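Local coordinates for protein ribulose-bisphosphate carboxylase (Alicyclobacillus acidocaldarius subsp. acidocaldarius, PDB 4NAS) that belongs to the large-chain family of ribulose-bisphosphate carboxylases, pairing an N-terminal domain with a TIM-barrel catalytic domain, and binds calcium in this crystal, at residues 304-309 against 342-347; 389-394 against 403-408; 148-153 against 363-368. All coordinates share one frame; numbering follows the deposited sequence.

Contact 1: residues 304-309 against 342-347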
loop_
_atom_site.group_PDB
_atom_site.type_symbol
_atom_site.label_atom_id
_atom_site.label_comp_id
_atom_site.label_asym_id
_atom_site.label_seq_id
_atom_site.Cartn_x
_atom_site.Cartn_y
_atom_site.Cartn_z
ATOM N N SER B 304 8.029 19.442 0.795
ATOM C CA SER B 304 7.900 20.792 1.367
ATOM C C SER B 304 7.009 21.674 0.502
ATOM O O SER B 304 6.708 21.327 -0.640
ATOM C CB SER B 304 9.253 21.500 1.481
ATOM O OG SER B 304 9.690 21.964 0.195
HETATM N N MSE B 305 6.641 22.841 1.040
HETATM C CA MSE B 305 5.843 23.804 0.308
HETATM C C MSE B 305 6.748 24.591 -0.620
HETATM O O MSE B 305 6.285 25.510 -1.291
HETATM C CB MSE B 305 5.135 24.760 1.271
HETATM C CG MSE B 305 3.891 24.189 1.933
HETATM SE SE MSE B 305 2.517 23.877 0.594
HETATM C CE MSE B 305 1.818 25.700 0.490
ATOM N N TYR B 306 8.027 24.214 -0.666
ATOM C CA TYR B 306 9.048 24.973 -1.406
ATOM C C TYR B 306 9.613 24.263 -2.659
ATOM O O TYR B 306 10.450 24.816 -3.391
ATOM C CB TYR B 306 10.153 25.439 -0.423
ATOM C CG TYR B 306 9.538 26.293 0.680
ATOM C CD1 TYR B 306 9.046 27.559 0.400
ATOM C CD2 TYR B 306 9.358 25.796 1.963
ATOM C CE1 TYR B 306 8.434 28.335 1.380
ATOM C CE2 TYR B 306 8.744 26.558 2.952
ATOM C CZ TYR B 306 8.285 27.831 2.650
ATOM O OH TYR B 306 7.678 28.608 3.612
ATOM N N GLY B 307 9.160 23.048 -2.924
ATOM C CA GLY B 307 9.594 22.316 -4.110
ATOM C C GLY B 307 8.655 22.530 -5.287
ATOM O O GLY B 307 7.704 23.303 -5.187
ATOM N N SER B 308 8.910 21.840 -6.397
ATOM C CA SER B 308 8.152 22.035 -7.634
ATOM C C SER B 308 6.699 21.606 -7.491
ATOM O O SER B 308 5.791 22.220 -8.052
ATOM C CB SER B 308 8.791 21.247 -8.783
ATOM O OG SER B 308 10.146 21.603 -8.966
ATOM N N VAL B 309 6.500 20.531 -6.745
ATOM C CA VAL B 309 5.183 19.978 -6.508
ATOM C C VAL B 309 5.010 19.857 -4.999
ATOM O O VAL B 309 5.775 19.154 -4.340
ATOM C CB VAL B 309 5.056 18.587 -7.152
ATOM C CG1 VAL B 309 3.710 17.949 -6.790
ATOM C CG2 VAL B 309 5.273 18.671 -8.672
ATOM N N PRO B 342 20.248 27.094 2.456
ATOM C CA PRO B 342 20.545 27.961 3.606
ATOM C C PRO B 342 19.757 29.266 3.608
ATOM O O PRO B 342 19.383 29.735 4.679
ATOM C CB PRO B 342 22.047 28.227 3.458
ATOM C CG PRO B 342 22.572 26.960 2.851
ATOM C CD PRO B 342 21.489 26.597 1.827
ATOM N N GLY B 343 19.460 29.807 2.430
ATOM C CA GLY B 343 18.684 31.029 2.330
ATOM C C GLY B 343 17.259 30.845 2.821
ATOM O O GLY B 343 16.586 31.805 3.195
ATOM N N LEU B 344 16.797 29.602 2.832
ATOM C CA LEU B 344 15.433 29.319 3.260
ATOM C C LEU B 344 15.349 29.081 4.762
ATOM O O LEU B 344 14.254 29.089 5.316
ATOM C CB LEU B 344 14.838 28.134 2.483
ATOM C CG LEU B 344 13.311 27.943 2.543
ATOM C CD1 LEU B 344 12.571 29.064 1.791
ATOM C CD2 LEU B 344 12.846 26.541 2.063
ATOM N N VAL B 345 16.496 28.880 5.416
ATOM C CA VAL B 345 16.523 28.592 6.855
ATOM C C VAL B 345 15.673 29.497 7.768
ATOM O O VAL B 345 14.954 28.987 8.629
ATOM C CB VAL B 345 17.954 28.385 7.418
ATOM C CG1 VAL B 345 17.957 28.432 8.942
ATOM C CG2 VAL B 345 18.520 27.054 6.941
ATOM N N PRO B 346 15.741 30.827 7.588
ATOM C CA PRO B 346 14.903 31.668 8.448
ATOM C C PRO B 346 13.407 31.446 8.232
ATOM O O PRO B 346 12.643 31.501 9.186
ATOM C CB PRO B 346 15.280 33.094 8.021
ATOM C CG PRO B 346 16.646 32.969 7.446
ATOM C CD PRO B 346 16.637 31.641 6.743
ATOM N N ARG B 347 12.996 31.234 6.987
ATOM C CA ARG B 347 11.602 30.925 6.699
ATOM C C ARG B 347 11.250 29.606 7.345
ATOM O O ARG B 347 10.152 29.445 7.893
ATOM C CB ARG B 347 11.340 30.869 5.189
ATOM C CG ARG B 347 9.929 30.421 4.808
ATOM C CD ARG B 347 8.830 31.244 5.515
ATOM N NE ARG B 347 8.600 32.533 4.868
ATOM C CZ ARG B 347 7.816 32.695 3.806
ATOM N NH1 ARG B 347 7.667 33.895 3.272
ATOM N NH2 ARG B 347 7.185 31.646 3.275
#
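Tyr306 reaches across to Leu344 and Arg347 and meets each with a different part of its side chain. The ring takes the leucine and the hydroxyl takes the arginine. Leu344 CD1 lies over one face of the ring, 4.2 Å from the Tyr306 centroid and 14° off the ring normal, which makes a CH-pi contact displaced toward the rim. The other methyl sits nearer the root of the ring: Leu344 CD2 is 3.6 Å from Tyr306 CD2 and packs on CB and CG as well. Leu344 has CG anti to its backbone N, which carries both methyls out to the tyrosine.

Arg347 comes to the far end of the ring. Its NH2 donates to Tyr306 OH at 3.1 Å, with an N-H...O angle of 154°. The hydroxyl lies at the edge of the guanidinium, close to its plane, while the two flat groups are inclined by 62°. The arginine chain bends at chi2 and chi3. This folds it around the hydroxyl, and Arg347 CD stands 3.4 Å from Tyr306 OH. The same oxygen is hydrogen-bonded to Asp351 OD2, one turn further along the helix, so two polar partners fix the end of the ring.

Behind Tyr306, the backbone is a type I turn from Ser304 to Gly307. Ser304 OG accepts from Tyr306 N at 2.9 Å, an ST turn, and is also bonded to Ala338 O. In the TIM barrel, 304-309 follows strand 299-303. The segment 342-347 leads from the neighbouring parallel strand 333-337 into helix 345-352. The contact thus joins two adjacent beta-to-alpha loops. Helix 313-324 packs on Met305, and helices 371-386 and 399-408 pack on Pro342.

Contact 2: residues 389-394 against 403-408. With FMT (formic acid), chain I.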
loop_
_atom_site.group_PDB
_atom_site.type_symbol
_atom_site.label_atom_id
_atom_site.label_comp_id
_atom_site.label_asym_id
_atom_site.label_seq_id
_atom_site.Cartn_x
_atom_site.Cartn_y
_atom_site.Cartn_z
ATOM N N VAL B 389 20.895 38.020 13.260
ATOM C CA VAL B 389 21.686 38.606 12.190
ATOM C C VAL B 389 21.112 38.248 10.832
ATOM O O VAL B 389 20.809 37.085 10.578
ATOM C CB VAL B 389 23.123 38.076 12.242
ATOM C CG1 VAL B 389 24.023 38.886 11.315
ATOM C CG2 VAL B 389 23.641 38.114 13.671
ATOM N N PRO B 390 20.954 39.248 9.949
ATOM C CA PRO B 390 20.540 38.942 8.577
ATOM C C PRO B 390 21.583 38.049 7.920
ATOM O O PRO B 390 22.773 38.244 8.155
ATOM C CB PRO B 390 20.522 40.317 7.899
ATOM C CG PRO B 390 20.364 41.297 9.011
ATOM C CD PRO B 390 21.104 40.696 10.174
ATOM N N LEU B 391 21.132 37.073 7.137
ATOM C CA LEU B 391 22.014 36.162 6.414
ATOM C C LEU B 391 23.082 36.916 5.622
ATOM O O LEU B 391 24.273 36.610 5.706
ATOM C CB LEU B 391 21.188 35.283 5.466
ATOM C CG LEU B 391 20.251 34.292 6.155
ATOM C CD1 LEU B 391 19.549 33.397 5.152
ATOM C CD2 LEU B 391 21.027 33.450 7.150
ATOM N N GLU B 392 22.637 37.911 4.864
ATOM C CA GLU B 392 23.518 38.695 4.019
ATOM C C GLU B 392 24.592 39.366 4.871
ATOM O O GLU B 392 25.748 39.507 4.453
ATOM C CB GLU B 392 22.697 39.731 3.254
ATOM C CG GLU B 392 23.502 40.593 2.301
ATOM C CD GLU B 392 22.732 41.815 1.819
ATOM O OE1 GLU B 392 21.480 41.785 1.843
ATOM O OE2 GLU B 392 23.382 42.806 1.426
ATOM N N GLU B 393 24.203 39.767 6.077
ATOM C CA GLU B 393 25.137 40.365 7.024
ATOM C C GLU B 393 26.099 39.316 7.593
ATOM O O GLU B 393 27.315 39.523 7.593
ATOM C CB GLU B 393 24.373 41.083 8.145
ATOM C CG GLU B 393 25.237 41.861 9.122
ATOM C CD GLU B 393 24.413 42.792 10.000
ATOM O OE1 GLU B 393 24.552 42.724 11.242
ATOM O OE2 GLU B 393 23.628 43.595 9.446
ATOM N N ALA B 394 25.545 38.199 8.070
ATOM C CA ALA B 394 26.344 37.097 8.604
ATOM C C ALA B 394 27.348 36.589 7.569
ATOM O O ALA B 394 28.474 36.217 7.904
ATOM C CB ALA B 394 25.434 35.939 9.082
ATOM N N GLN B 403 28.613 31.744 -0.474
ATOM C CA GLN B 403 28.457 30.977 -1.706
ATOM C C GLN B 403 27.028 30.454 -1.883
ATOM O O GLN B 403 26.478 30.475 -2.991
ATOM C CB GLN B 403 29.464 29.825 -1.749
ATOM C CG GLN B 403 30.903 30.298 -1.929
ATOM C CD GLN B 403 31.909 29.163 -1.998
ATOM O OE1 GLN B 403 32.187 28.503 -0.998
ATOM N NE2 GLN B 403 32.483 28.947 -3.188
ATOM N N ALA B 404 26.432 30.001 -0.784
ATOM C CA ALA B 404 25.080 29.451 -0.815
ATOM C C ALA B 404 24.084 30.529 -1.164
ATOM O O ALA B 404 23.164 30.292 -1.929
ATOM C CB ALA B 404 24.721 28.829 0.523
ATOM N N LEU B 405 24.269 31.722 -0.605
ATOM C CA LEU B 405 23.399 32.841 -0.948
ATOM C C LEU B 405 23.564 33.216 -2.415
ATOM O O LEU B 405 22.620 33.668 -3.053
ATOM C CB LEU B 405 23.664 34.050 -0.053
ATOM C CG LEU B 405 23.358 33.839 1.427
ATOM C CD1 LEU B 405 23.567 35.122 2.202
ATOM C CD2 LEU B 405 21.939 33.292 1.626
ATOM N N GLU B 406 24.766 33.015 -2.949
ATOM C CA GLU B 406 25.042 33.361 -4.338
ATOM C C GLU B 406 24.327 32.434 -5.312
ATOM O O GLU B 406 23.678 32.885 -6.249
ATOM C CB GLU B 406 26.546 33.341 -4.614
ATOM N N LYS B 407 24.459 31.134 -5.100
ATOM C CA LYS B 407 23.898 30.185 -6.045
ATOM C C LYS B 407 22.367 30.146 -6.009
ATOM O O LYS B 407 21.720 30.228 -7.044
ATOM C CB LYS B 407 24.474 28.790 -5.810
ATOM C CG LYS B 407 24.151 27.815 -6.928
ATOM C CD LYS B 407 24.947 26.529 -6.807
ATOM C CE LYS B 407 25.172 25.892 -8.174
ATOM N NZ LYS B 407 25.870 24.581 -8.052
ATOM N N TRP B 408 21.792 30.044 -4.819
ATOM C CA TRP B 408 20.346 29.808 -4.696
ATOM C C TRP B 408 19.535 30.989 -4.172
ATOM O O TRP B 408 18.321 30.869 -3.973
ATOM C CB TRP B 408 20.071 28.611 -3.784
ATOM C CG TRP B 408 20.706 27.341 -4.211
ATOM C CD1 TRP B 408 20.396 26.597 -5.313
ATOM C CD2 TRP B 408 21.751 26.632 -3.527
ATOM N NE1 TRP B 408 21.201 25.480 -5.371
ATOM C CE2 TRP B 408 22.046 25.482 -4.291
ATOM C CE3 TRP B 408 22.482 26.871 -2.357
ATOM C CZ2 TRP B 408 23.029 24.568 -3.919
ATOM C CZ3 TRP B 408 23.459 25.966 -1.989
ATOM C CH2 TRP B 408 23.720 24.825 -2.766
HETATM C C FMT I . 20.836 23.338 -8.315
HETATM O O1 FMT I . 20.013 24.244 -8.468
HETATM O O2 FMT I . 21.434 23.109 -7.261
#
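Leu391 and Leu405 make the contact, but the flat group here is the indole of Trp408, at the end of the second segment. Lys407 CG lies 4.0 Å above one face of the Trp408 ring, toward its rim. At the edge, Trp408 NE1 donates to O2 of a formic acid molecule at 3.0 Å, and the bond is nearly straight at 166°. The formic acid is probably from the crystallisation liquor. Trp408 also stacks with Tyr341, and its CH2 atom packs against Gly363 O and His367 N.

The contact itself is apolar and small. Leu405 CD1 touches Leu391 CB at 4.0 Å. The same methyl rests against the peptide that follows, with Leu405 CD1 3.9 Å from Leu391 O. Leu405 has CG anti to its carbonyl carbon (chi1 -64°), and this sends CD1 across to the backbone of the short helix.

These are the last two helices of the chain, 391-394 and 399-408, after the TIM-barrel core, joined by a short connection. Pro390 stands at the N-cap position of the first, and Ala394 N bonds to Pro390 O at 2.8 Å.

Leu391 packs on Ala384 of helix 371-386 and on Leu401, while Leu405 also touches Ala395 in the connection. On helix 399-408, away from Leu405, Lys407 NZ is hydrogen-bonded to Gly366 O.

Contact 3: residues 148-153 against 363-368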
loop_
_atom_site.group_PDB
_atom_site.type_symbol
_atom_site.label_atom_id
_atom_site.label_comp_id
_atom_site.label_asym_id
_atom_site.label_seq_id
_atom_site.Cartn_x
_atom_site.Cartn_y
_atom_site.Cartn_z
ATOM N N ILE B 148 22.029 13.798 2.292
ATOM C CA ILE B 148 21.668 12.568 1.596
ATOM C C ILE B 148 22.743 12.183 0.587
ATOM O O ILE B 148 23.166 13.025 -0.199
ATOM C CB ILE B 148 20.335 12.733 0.827
ATOM C CG1 ILE B 148 19.233 13.240 1.765
ATOM C CG2 ILE B 148 19.962 11.435 0.135
ATOM C CD1 ILE B 148 18.110 13.998 1.078
ATOM N N PHE B 149 23.170 10.921 0.605
ATOM C CA PHE B 149 24.101 10.386 -0.397
ATOM C C PHE B 149 23.670 10.744 -1.808
ATOM O O PHE B 149 22.533 10.507 -2.195
ATOM C CB PHE B 149 24.206 8.857 -0.299
ATOM C CG PHE B 149 25.244 8.386 0.654
ATOM C CD1 PHE B 149 24.976 8.311 2.013
ATOM C CD2 PHE B 149 26.506 8.032 0.204
ATOM C CE1 PHE B 149 25.961 7.890 2.897
ATOM C CE2 PHE B 149 27.475 7.605 1.088
ATOM C CZ PHE B 149 27.200 7.533 2.431
ATOM N N LYS B 150 24.576 11.306 -2.591
ATOM C CA LYS B 150 24.208 11.656 -3.960
ATOM C C LYS B 150 24.228 10.422 -4.876
ATOM O O LYS B 150 23.520 10.377 -5.895
ATOM C CB LYS B 150 25.103 12.780 -4.498
ATOM C CG LYS B 150 26.537 12.384 -4.791
ATOM C CD LYS B 150 27.348 13.604 -5.193
ATOM C CE LYS B 150 28.794 13.241 -5.493
ATOM N NZ LYS B 150 29.666 14.444 -5.465
ATOM N N ALA B 151 25.004 9.412 -4.485
ATOM C CA ALA B 151 25.236 8.214 -5.313
ATOM C C ALA B 151 25.585 7.005 -4.448
ATOM O O ALA B 151 26.450 7.097 -3.572
ATOM C CB ALA B 151 26.344 8.468 -6.320
ATOM N N CYS B 152 24.930 5.871 -4.698
ATOM C CA CYS B 152 25.127 4.678 -3.867
ATOM C C CYS B 152 25.438 3.421 -4.687
ATOM O O CYS B 152 26.541 2.856 -4.609
ATOM C CB CYS B 152 23.889 4.425 -3.006
ATOM S SG CYS B 152 23.470 5.780 -1.885
ATOM N N ALA B 153 24.441 2.988 -5.450
ATOM C CA ALA B 153 24.548 1.823 -6.326
ATOM C C ALA B 153 25.789 1.862 -7.223
ATOM O O ALA B 153 26.030 2.846 -7.927
ATOM C CB ALA B 153 23.276 1.695 -7.186
ATOM N N GLY B 363 21.131 20.778 -1.745
ATOM C CA GLY B 363 21.611 21.854 -0.894
ATOM C C GLY B 363 23.011 21.604 -0.361
ATOM O O GLY B 363 23.801 22.536 -0.159
ATOM N N ILE B 364 23.328 20.339 -0.127
ATOM C CA ILE B 364 24.673 19.967 0.315
ATOM C C ILE B 364 25.580 19.724 -0.882
ATOM O O ILE B 364 26.650 20.326 -1.013
ATOM C CB ILE B 364 24.647 18.691 1.162
ATOM C CG1 ILE B 364 23.811 18.920 2.406
ATOM C CG2 ILE B 364 26.055 18.287 1.563
ATOM C CD1 ILE B 364 24.452 19.854 3.363
ATOM N N HIS B 365 25.144 18.856 -1.779
ATOM C CA HIS B 365 26.012 18.473 -2.894
ATOM C C HIS B 365 26.106 19.493 -4.022
ATOM O O HIS B 365 27.083 19.490 -4.774
ATOM C CB HIS B 365 25.640 17.091 -3.413
ATOM C CG HIS B 365 25.768 16.025 -2.372
ATOM N ND1 HIS B 365 26.985 15.475 -2.016
ATOM C CD2 HIS B 365 24.839 15.429 -1.585
ATOM C CE1 HIS B 365 26.795 14.574 -1.067
ATOM N NE2 HIS B 365 25.503 14.528 -0.788
ATOM N N GLY B 366 25.112 20.369 -4.130
ATOM C CA GLY B 366 25.135 21.396 -5.162
ATOM C C GLY B 366 25.970 22.608 -4.774
ATOM O O GLY B 366 26.122 23.526 -5.572
ATOM N N HIS B 367 26.492 22.624 -3.548
ATOM C CA HIS B 367 27.244 23.777 -3.082
ATOM C C HIS B 367 28.573 23.876 -3.840
ATOM O O HIS B 367 29.286 22.884 -3.999
ATOM C CB HIS B 367 27.459 23.714 -1.573
ATOM C CG HIS B 367 28.040 24.968 -0.990
ATOM N ND1 HIS B 367 29.347 25.356 -1.204
ATOM C CD2 HIS B 367 27.496 25.910 -0.184
ATOM C CE1 HIS B 367 29.578 26.488 -0.562
ATOM N NE2 HIS B 367 28.473 26.842 0.068
ATOM N N PRO B 368 28.887 25.072 -4.341
ATOM C CA PRO B 368 30.075 25.263 -5.182
ATOM C C PRO B 368 31.337 24.710 -4.545
ATOM O O PRO B 368 32.192 24.177 -5.257
ATOM C CB PRO B 368 30.161 26.783 -5.314
ATOM C CG PRO B 368 28.749 27.238 -5.231
ATOM C CD PRO B 368 28.055 26.286 -4.272
HETATM O O HOH W 1 29.393 16.309 -3.058
#
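The backbones of Lys150 and His365 come within 7.1 Å, CA to CA, where a loop without regular structure passes the end of helix 362-365. The side chain of His365 bridges the gap. Its NE2 donates to Ile148 O at 2.8 Å, but the angle is only 127° and the bond is weak. The carbonyl oxygen stands at the edge of the ring, beside the CD2-NE2 side, and Ile148 O is 3.2 Å from His365 CD2. That offset accounts for the bend.

Lys150 lies over the ring. Its CB is 3.9 Å from the His365 centroid and 8° off the normal, a CH-pi contact centred on the face. With chi1 at 71°, CG sits between the backbone N and the carbonyl carbon. The rest of the chain is extended and runs past the ring, with Lys150 CD 3.7 Å from His365 ND1. One water joins the polar ends. It accepts from Lys150 NZ at 3.1 Å and is hydrogen-bonded to His365 ND1 at 2.8 Å, near the ring plane.

The two segments follow strands 144-146 and 357-359, which pair in parallel and close the TIM barrel. A bound calcium ion lies about 5 Å from the side chain of Ile148. Cys152 packs on Asp178, a calcium ligand. Phe149 points away from this contact and packs into helix 157-168. Lys150 and Ala151 pack on Thr41 of the second subunit.

His365 NE2 also makes a weak hydrogen bond to Gln167 OE1. Two acceptors facing NE2 are consistent with a proton on this nitrogen. Neither bond is strong alone. The ring is held by both, by the lysine over one face and by the water at ND1.

From the N terminus, 148-153 comes first, and its partner 363-368 follows some 210 residues later. Contact 3 therefore closes a long loop that takes in most of the barrel and joins the segments that follow its first and last strands. Contact 1 lies wholly within that span, linking the loops after strands 299-303 and 333-337. Contact 2 opens after both have closed and is a short local loop near the C terminus. None of the three cross. Contact 2 touches the others: Leu391 CD1 and Ala404 CB pack on Pro342 and its neighbours, and Gln403 OE1 meets His367 CE1. The C-terminal helices thus lie against segments of both.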